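Local atomic coordinates of probable amidase (Thermus thermophilus, PDB entry 2DC0), a protein that is a probable amidase of the amidase family, with an alpha/beta fold built round a large mixed beta sheet. Residues 280-285 with 376-381; 288-293 with 313-318; 365-368 with 373-376. All blocks are in the same frame, centred on the assembly; numbering follows the deposited sequence.

Contact 1: residues 280-285 with 376-381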
loop_
_atom_site.group_PDB
_atom_site.type_symbol
_atom_site.label_atom_id
_atom_site.label_comp_id
_atom_site.label_asym_id
_atom_site.label_seq_id
_atom_site.Cartn_x
_atom_site.Cartn_y
_atom_site.Cartn_z
ATOM N N GLY A 280 0.683 -15.630 7.345
ATOM C CA GLY A 280 -0.248 -14.990 8.257
ATOM C C GLY A 280 -1.226 -14.022 7.609
ATOM O O GLY A 280 -1.983 -13.353 8.308
ATOM N N VAL A 281 -1.239 -13.961 6.281
ATOM C CA VAL A 281 -2.118 -13.028 5.583
ATOM C C VAL A 281 -3.598 -13.276 5.857
ATOM O O VAL A 281 -4.394 -12.339 5.899
ATOM C CB VAL A 281 -1.865 -13.053 4.049
ATOM C CG1 VAL A 281 -2.349 -14.373 3.443
ATOM C CG2 VAL A 281 -2.565 -11.868 3.393
ATOM N N TYR A 282 -3.966 -14.539 6.032
ATOM C CA TYR A 282 -5.349 -14.886 6.320
ATOM C C TYR A 282 -5.819 -14.197 7.611
ATOM O O TYR A 282 -6.859 -13.529 7.624
ATOM C CB TYR A 282 -5.476 -16.402 6.462
ATOM C CG TYR A 282 -6.860 -16.853 6.827
ATOM C CD1 TYR A 282 -7.894 -16.809 5.897
ATOM C CD2 TYR A 282 -7.139 -17.326 8.110
ATOM C CE1 TYR A 282 -9.170 -17.230 6.231
ATOM C CE2 TYR A 282 -8.413 -17.746 8.456
ATOM C CZ TYR A 282 -9.423 -17.698 7.511
ATOM O OH TYR A 282 -10.684 -18.142 7.839
ATOM N N GLU A 283 -5.047 -14.358 8.685
ATOM C CA GLU A 283 -5.368 -13.756 9.984
ATOM C C GLU A 283 -5.386 -12.226 9.915
ATOM O O GLU A 283 -6.282 -11.593 10.468
ATOM C CB GLU A 283 -4.345 -14.166 11.050
ATOM C CG GLU A 283 -4.102 -15.650 11.235
ATOM C CD GLU A 283 -2.888 -15.919 12.139
ATOM O OE1 GLU A 283 -2.946 -15.574 13.346
ATOM O OE2 GLU A 283 -1.870 -16.460 11.637
ATOM N N VAL A 284 -4.388 -11.642 9.250
ATOM C CA VAL A 284 -4.297 -10.190 9.117
ATOM C C VAL A 284 -5.564 -9.640 8.471
ATOM O O VAL A 284 -6.191 -8.713 8.988
ATOM C CB VAL A 284 -3.073 -9.765 8.250
ATOM C CG1 VAL A 284 -3.106 -8.262 7.992
ATOM C CG2 VAL A 284 -1.774 -10.137 8.956
ATOM N N TYR A 285 -5.933 -10.227 7.337
ATOM C CA TYR A 285 -7.124 -9.820 6.600
ATOM C C TYR A 285 -8.369 -9.933 7.478
ATOM O O TYR A 285 -9.164 -8.995 7.599
ATOM C CB TYR A 285 -7.304 -10.709 5.358
ATOM C CG TYR A 285 -8.656 -10.547 4.704
ATOM C CD1 TYR A 285 -8.903 -9.508 3.805
ATOM C CD2 TYR A 285 -9.723 -11.375 5.062
ATOM C CE1 TYR A 285 -10.183 -9.296 3.292
ATOM C CE2 TYR A 285 -11.002 -11.166 4.554
ATOM C CZ TYR A 285 -11.225 -10.124 3.677
ATOM O OH TYR A 285 -12.500 -9.871 3.228
ATOM N N GLY A 376 -11.218 -25.935 6.634
ATOM C CA GLY A 376 -12.480 -25.238 6.769
ATOM C C GLY A 376 -12.786 -24.543 5.455
ATOM O O GLY A 376 -11.872 -24.091 4.766
ATOM N N HIS A 377 -14.070 -24.459 5.114
ATOM C CA HIS A 377 -14.536 -23.837 3.875
ATOM C C HIS A 377 -14.038 -22.406 3.672
ATOM O O HIS A 377 -13.485 -22.080 2.621
ATOM C CB HIS A 377 -16.071 -23.859 3.836
ATOM C CG HIS A 377 -16.664 -23.283 2.582
ATOM N ND1 HIS A 377 -16.624 -21.936 2.286
ATOM C CD2 HIS A 377 -17.332 -23.871 1.562
ATOM C CE1 HIS A 377 -17.242 -21.722 1.137
ATOM N NE2 HIS A 377 -17.680 -22.879 0.676
ATOM N N ARG A 378 -14.233 -21.554 4.673
ATOM C CA ARG A 378 -13.815 -20.161 4.566
ATOM C C ARG A 378 -12.344 -19.995 4.221
ATOM O O ARG A 378 -12.008 -19.332 3.241
ATOM C CB ARG A 378 -14.121 -19.395 5.859
ATOM C CG ARG A 378 -13.667 -17.931 5.820
ATOM C CD ARG A 378 -14.272 -17.105 6.956
ATOM N NE ARG A 378 -13.942 -15.688 6.832
ATOM C CZ ARG A 378 -12.818 -15.134 7.281
ATOM N NH1 ARG A 378 -11.906 -15.870 7.896
ATOM N NH2 ARG A 378 -12.597 -13.841 7.103
ATOM N N GLU A 379 -11.468 -20.599 5.017
ATOM C CA GLU A 379 -10.040 -20.469 4.774
ATOM C C GLU A 379 -9.620 -21.072 3.436
ATOM O O GLU A 379 -8.721 -20.556 2.778
ATOM C CB GLU A 379 -9.236 -21.092 5.929
ATOM C CG GLU A 379 -7.719 -20.947 5.777
ATOM C CD GLU A 379 -6.963 -21.135 7.088
ATOM O OE1 GLU A 379 -7.319 -22.049 7.862
ATOM O OE2 GLU A 379 -6.000 -20.378 7.336
ATOM N N ALA A 380 -10.268 -22.155 3.020
ATOM C CA ALA A 380 -9.921 -22.766 1.741
ATOM C C ALA A 380 -10.320 -21.875 0.554
ATOM O O ALA A 380 -9.558 -21.736 -0.405
ATOM C CB ALA A 380 -10.592 -24.132 1.607
ATOM N N PHE A 381 -11.497 -21.257 0.641
ATOM C CA PHE A 381 -12.031 -20.421 -0.440
ATOM C C PHE A 381 -11.816 -18.914 -0.389
ATOM O O PHE A 381 -12.247 -18.201 -1.298
ATOM C CB PHE A 381 -13.532 -20.659 -0.584
ATOM C CG PHE A 381 -13.880 -21.974 -1.208
ATOM C CD1 PHE A 381 -13.797 -22.145 -2.585
ATOM C CD2 PHE A 381 -14.311 -23.037 -0.421
ATOM C CE1 PHE A 381 -14.141 -23.360 -3.175
ATOM C CE2 PHE A 381 -14.657 -24.255 -0.996
ATOM C CZ PHE A 381 -14.574 -24.419 -2.376
#
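Between the first turns of two helices, Tyr-282 lies with one face of its ring against the side chain of Glu-379 and its hydroxyl beside the guanidinium of Arg-378. Followed from CB outward, the tyrosine changes partner step by step. CB and CG lie nearest the carboxylate oxygen OE2 of Glu-379, and Tyr-282 CD2 comes to 3.3 Å from that OE2. The oxygen stays over the CD2-CE2 side of the ring, while the aliphatic part of the glutamate takes the middle: Glu-379 CG stands 4.0 Å from the centroid of the Tyr-282 ring and close to its normal, a CH-pi contact over the face, and is also the atom nearest CD1. CE1 is turned to Arg-378 NH1. At the far end, Tyr-282 CZ is 3.7 Å from Glu-379 CB and 3.1 Å from Arg-378 NH1. The hydroxyl finishes the path as acceptor of a short but badly angled, hence weak, hydrogen bond from Arg-378 NH1 to Tyr-282 OH (2.6 Å, 123° at the hydrogen). With CG anti to the backbone N (chi1 177°), the phenol is carried toward the other helix.

Arg-378 answers with a chain extended from CG to NE, which delivers its guanidinium edge to that oxygen. NH1 is also hydrogen-bonded to Thr-286 OG1, one turn further along the tyrosine's helix. On its other branch, Arg-378 NH2 meets the ring edge of Tyr-285 at CE2, 4.0 Å away.

The two helix starts, with axes 11.6 Å apart and at 109°, are thus spanned by long side chains rather than by close backbones. Helix 386-390 packs beside both tyrosines through Leu-386, helix 324-345 touches Val-281 and Val-284, and Val-368 of strand 367-370 lies against Ala-380 and Phe-381 of the shorter helix.

Contact 2: residues 288-293 with 313-318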
loop_
_atom_site.group_PDB
_atom_site.type_symbol
_atom_site.label_atom_id
_atom_site.label_comp_id
_atom_site.label_asym_id
_atom_site.label_seq_id
_atom_site.Cartn_x
_atom_site.Cartn_y
_atom_site.Cartn_z
ATOM N N LEU A 288 -8.466 -7.298 10.379
ATOM C CA LEU A 288 -8.637 -5.957 9.853
ATOM C C LEU A 288 -10.064 -5.709 9.365
ATOM O O LEU A 288 -10.684 -4.715 9.732
ATOM C CB LEU A 288 -7.630 -5.714 8.721
ATOM C CG LEU A 288 -7.414 -4.246 8.341
ATOM C CD1 LEU A 288 -6.093 -4.065 7.599
ATOM C CD2 LEU A 288 -8.585 -3.785 7.492
ATOM N N VAL A 289 -10.584 -6.622 8.549
ATOM C CA VAL A 289 -11.931 -6.496 8.006
ATOM C C VAL A 289 -13.024 -6.621 9.074
ATOM O O VAL A 289 -13.943 -5.805 9.121
ATOM C CB VAL A 289 -12.166 -7.546 6.883
ATOM C CG1 VAL A 289 -13.656 -7.636 6.528
ATOM C CG2 VAL A 289 -11.370 -7.142 5.632
ATOM N N ARG A 290 -12.939 -7.639 9.926
ATOM C CA ARG A 290 -13.955 -7.812 10.966
ATOM C C ARG A 290 -13.998 -6.613 11.907
ATOM O O ARG A 290 -15.075 -6.212 12.351
ATOM C CB ARG A 290 -13.700 -9.092 11.761
ATOM C CG ARG A 290 -13.984 -10.346 10.948
ATOM C CD ARG A 290 -13.774 -11.600 11.757
ATOM N NE ARG A 290 -14.198 -12.786 11.026
ATOM C CZ ARG A 290 -13.989 -14.029 11.443
ATOM N NH1 ARG A 290 -13.358 -14.242 12.590
ATOM N NH2 ARG A 290 -14.412 -15.055 10.713
ATOM N N TYR A 291 -12.834 -6.040 12.209
ATOM C CA TYR A 291 -12.783 -4.879 13.088
ATOM C C TYR A 291 -13.550 -3.721 12.460
ATOM O O TYR A 291 -14.407 -3.116 13.109
ATOM C CB TYR A 291 -11.341 -4.431 13.339
ATOM C CG TYR A 291 -11.243 -3.210 14.240
ATOM C CD1 TYR A 291 -11.239 -3.343 15.629
ATOM C CD2 TYR A 291 -11.199 -1.922 13.703
ATOM C CE1 TYR A 291 -11.195 -2.223 16.466
ATOM C CE2 TYR A 291 -11.153 -0.793 14.529
ATOM C CZ TYR A 291 -11.153 -0.957 15.910
ATOM O OH TYR A 291 -11.119 0.145 16.729
ATOM N N GLU A 292 -13.241 -3.409 11.202
ATOM C CA GLU A 292 -13.911 -2.304 10.514
ATOM C C GLU A 292 -15.395 -2.585 10.303
ATOM O O GLU A 292 -16.228 -1.696 10.492
ATOM C CB GLU A 292 -13.247 -2.007 9.152
ATOM C CG GLU A 292 -11.798 -1.513 9.241
ATOM C CD GLU A 292 -11.247 -0.983 7.909
ATOM O OE1 GLU A 292 -11.886 -1.180 6.854
ATOM O OE2 GLU A 292 -10.160 -0.371 7.920
ATOM N N ALA A 293 -15.723 -3.819 9.922
ATOM C CA ALA A 293 -17.114 -4.192 9.674
ATOM C C ALA A 293 -17.958 -4.102 10.942
ATOM O O ALA A 293 -19.108 -3.654 10.907
ATOM C CB ALA A 293 -17.183 -5.606 9.100
ATOM N N ARG A 313 -23.457 -12.783 12.739
ATOM C CA ARG A 313 -23.397 -12.233 14.084
ATOM C C ARG A 313 -22.102 -12.649 14.784
ATOM O O ARG A 313 -21.469 -11.842 15.467
ATOM C CB ARG A 313 -24.607 -12.699 14.897
ATOM C CG ARG A 313 -24.884 -11.860 16.134
ATOM C CD ARG A 313 -26.294 -12.125 16.632
ATOM N NE ARG A 313 -26.453 -13.503 17.077
ATOM C CZ ARG A 313 -27.558 -14.221 16.906
ATOM N NH1 ARG A 313 -28.604 -13.689 16.287
ATOM N NH2 ARG A 313 -27.619 -15.465 17.363
ATOM N N GLU A 314 -21.705 -13.904 14.612
ATOM C CA GLU A 314 -20.476 -14.384 15.232
ATOM C C GLU A 314 -19.257 -13.629 14.695
ATOM O O GLU A 314 -18.365 -13.246 15.462
ATOM C CB GLU A 314 -20.310 -15.888 14.991
ATOM C CG GLU A 314 -18.939 -16.430 15.377
ATOM C CD GLU A 314 -18.835 -17.933 15.193
ATOM O OE1 GLU A 314 -19.385 -18.449 14.197
ATOM O OE2 GLU A 314 -18.192 -18.593 16.037
ATOM N N ALA A 315 -19.220 -13.408 13.382
ATOM C CA ALA A 315 -18.103 -12.689 12.770
ATOM C C ALA A 315 -18.074 -11.243 13.262
ATOM O O ALA A 315 -17.012 -10.705 13.573
ATOM C CB ALA A 315 -18.217 -12.728 11.242
ATOM N N LEU A 316 -19.243 -10.613 13.329
ATOM C CA LEU A 316 -19.313 -9.240 13.802
ATOM C C LEU A 316 -18.872 -9.153 15.264
ATOM O O LEU A 316 -18.155 -8.226 15.646
ATOM C CB LEU A 316 -20.732 -8.681 13.639
ATOM C CG LEU A 316 -21.146 -8.334 12.208
ATOM C CD1 LEU A 316 -22.583 -7.819 12.198
ATOM C CD2 LEU A 316 -20.204 -7.274 11.631
ATOM N N LEU A 317 -19.289 -10.122 16.078
ATOM C CA LEU A 317 -18.912 -10.134 17.495
ATOM C C LEU A 317 -17.403 -10.318 17.637
ATOM O O LEU A 317 -16.775 -9.739 18.527
ATOM C CB LEU A 317 -19.647 -11.253 18.238
ATOM C CG LEU A 317 -21.147 -10.997 18.425
ATOM C CD1 LEU A 317 -21.822 -12.236 18.987
ATOM C CD2 LEU A 317 -21.340 -9.802 19.351
ATOM N N ALA A 318 -16.826 -11.126 16.757
ATOM C CA ALA A 318 -15.389 -11.342 16.783
ATOM C C ALA A 318 -14.735 -9.998 16.465
ATOM O O ALA A 318 -13.671 -9.675 16.989
ATOM C CB ALA A 318 -14.993 -12.396 15.747
#
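Two helices cross where Arg-290 meets Ala-315 and Ala-293 meets Leu-316, almost perpendicularly, at 94° between their directions, with the segment axes 8.3 Å apart at closest approach. The nearest CA atoms across the crossing, those of Arg-290 and Leu-316, are 6.2 Å apart. Small residues are consistent with such closeness: Ala-293 on one helix, and Ala-315 and Ala-318 on the other, offer side chains no bigger than a methyl.

The largest share of the contact falls to Arg-290, whose CA-CB bond is directed at helix 310-321. CG stands anti to the carbonyl carbon (chi1 -71°), and from there the chain runs extended to NE, past the partner helix. CB, CG and CD all pass the carbonyl oxygen of Ala-315, the nearest being Arg-290 CD at 3.8 Å from Ala-315 O. Beyond them Arg-290 NE lies 4.0 Å from Ala-315 CB, and one turn further on Arg-290 NH1 lies 4.0 Å from Ala-318 CB. The arginine thus packs along the helix by its aliphatic chain and against the methyls of Ala-315 and Ala-318; no hydrogen bond joins the two segments. A second patch is wholly apolar in its side chains. Leu-316 starts off away from the other helix, but its CD2 turns back to lie 4.3 Å from Ala-293 CB and 3.9 Å from Ala-293 O.

Around the crossing, Leu-122 from a loop touches both Ala-315 and Leu-316, while Leu-301 of helix 298-303 touches Leu-316 from the intervening part of the chain. Helix 281-296 is held from elsewhere by helix 324-345, where Tyr-327 bonds to Glu-292 and stacks on Tyr-291. Tyr-291 also packs on Arg-328 of the second subunit, which places this helix at the dimer interface.

Contact 3: residues 365-368 with 373-376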
loop_
_atom_site.group_PDB
_atom_site.type_symbol
_atom_site.label_atom_id
_atom_site.label_comp_id
_atom_site.label_asym_id
_atom_site.label_seq_id
_atom_site.Cartn_x
_atom_site.Cartn_y
_atom_site.Cartn_z
ATOM N N THR A 365 -21.746 -27.254 2.834
ATOM C CA THR A 365 -20.417 -27.849 2.988
ATOM C C THR A 365 -19.529 -26.968 3.863
ATOM O O THR A 365 -19.128 -25.876 3.463
ATOM C CB THR A 365 -19.745 -28.047 1.622
ATOM O OG1 THR A 365 -20.619 -28.796 0.771
ATOM C CG2 THR A 365 -18.441 -28.804 1.771
ATOM N N GLU A 366 -19.209 -27.456 5.055
ATOM C CA GLU A 366 -18.396 -26.692 5.986
ATOM C C GLU A 366 -16.912 -27.023 5.935
ATOM O O GLU A 366 -16.086 -26.215 6.340
ATOM C CB GLU A 366 -18.935 -26.882 7.397
ATOM C CG GLU A 366 -20.392 -26.474 7.518
ATOM C CD GLU A 366 -20.903 -26.584 8.929
ATOM O OE1 GLU A 366 -20.733 -27.664 9.532
ATOM O OE2 GLU A 366 -21.479 -25.595 9.429
ATOM N N GLU A 367 -16.579 -28.213 5.450
ATOM C CA GLU A 367 -15.188 -28.621 5.336
ATOM C C GLU A 367 -14.971 -29.197 3.954
ATOM O O GLU A 367 -15.865 -29.825 3.392
ATOM C CB GLU A 367 -14.826 -29.683 6.374
ATOM C CG GLU A 367 -14.982 -29.258 7.814
ATOM C CD GLU A 367 -14.181 -30.147 8.761
ATOM O OE1 GLU A 367 -14.401 -31.377 8.760
ATOM O OE2 GLU A 367 -13.326 -29.609 9.497
ATOM N N VAL A 368 -13.778 -28.991 3.412
ATOM C CA VAL A 368 -13.463 -29.500 2.090
ATOM C C VAL A 368 -12.143 -30.254 2.073
ATOM O O VAL A 368 -11.366 -30.210 3.030
ATOM C CB VAL A 368 -13.394 -28.357 1.065
ATOM C CG1 VAL A 368 -14.713 -27.605 1.047
ATOM C CG2 VAL A 368 -12.239 -27.413 1.409
ATOM N N GLY A 373 -5.077 -32.033 2.703
ATOM C CA GLY A 373 -5.955 -32.520 3.752
ATOM C C GLY A 373 -7.204 -31.676 3.927
ATOM O O GLY A 373 -7.421 -30.721 3.181
ATOM N N ARG A 374 -8.027 -32.019 4.914
ATOM C CA ARG A 374 -9.262 -31.281 5.162
ATOM C C ARG A 374 -8.971 -29.847 5.574
ATOM O O ARG A 374 -7.933 -29.560 6.164
ATOM C CB ARG A 374 -10.096 -31.963 6.253
ATOM C CG ARG A 374 -10.353 -33.441 6.007
ATOM C CD ARG A 374 -11.626 -33.911 6.699
ATOM N NE ARG A 374 -12.818 -33.331 6.085
ATOM C CZ ARG A 374 -13.189 -33.543 4.824
ATOM N NH1 ARG A 374 -12.461 -34.325 4.035
ATOM N NH2 ARG A 374 -14.286 -32.968 4.349
ATOM N N LYS A 375 -9.896 -28.948 5.270
ATOM C CA LYS A 375 -9.715 -27.547 5.616
ATOM C C LYS A 375 -11.081 -26.880 5.711
ATOM O O LYS A 375 -11.998 -27.226 4.966
ATOM C CB LYS A 375 -8.874 -26.849 4.539
ATOM C CG LYS A 375 -8.100 -25.634 5.030
ATOM C CD LYS A 375 -6.931 -26.055 5.913
ATOM C CE LYS A 375 -6.197 -24.844 6.485
ATOM N NZ LYS A 375 -5.679 -23.945 5.412
ATOM N N GLY A 376 -11.218 -25.935 6.634
ATOM C CA GLY A 376 -12.480 -25.238 6.769
ATOM C C GLY A 376 -12.786 -24.543 5.455
ATOM O O GLY A 376 -11.872 -24.091 4.766
#
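A two-stranded antiparallel beta hairpin, separate from the large mixed sheet, brings strand 373-376 back alongside strand 367-370. Its hydrogen-bonded pair is Val-368 with Lys-375, joined in both directions. Val-368 N donates to Lys-375 O at 2.9 Å, nearly straight (169°). The return bond from Lys-375 N to Val-368 O is 3.0 Å long and more bent, at 141°. Next to it, Glu-367 and Gly-376 form a non-hydrogen-bonded pair. CA-H groups add to the backbone contact, with Arg-374 CA 3.2 Å from Val-368 O and Glu-367 CA 3.5 Å from Lys-375 O.

Val-368 and Lys-375 put their side chains on the same face of the hairpin, where the valine packs against Ala-380 and Phe-381 of helix 377-382. The salt bridge between Glu-367 and Arg-374 is long, and the main charged partner of the arginine is Glu-369, through NH1. Bent at chi3 (69°), the Arg-374 chain folds its guanidinium back over the other strand, placing one face above Val-368 O while Glu-367 OE1 lies in its plane, at the edge, 3.7 Å from Arg-374 NE.

Three modest contacts show how neighbouring helices and a hairpin can be joined step by step in space. Contacts 1 and 2 both draw on helix 281-296, with centres about 14 Å apart, and they touch where the guanidinium groups of Arg-378 and Arg-290 pack. Contact 2 is nested within the chain loop that contact 1 closes, and it closes before contact 3 opens. Contacts 1 and 3, centres about 12 Å apart, share Gly-376, where strand 373-376 passes directly into helix 377-382, and a probable hydrogen bond from His-377 N to Glu-366 O adds to this junction. Contacts 2 and 3 do not touch, their centres about 22 Å and nearest atoms about 9 Å apart; contact 1 connects the helix crossing to the surface hairpin.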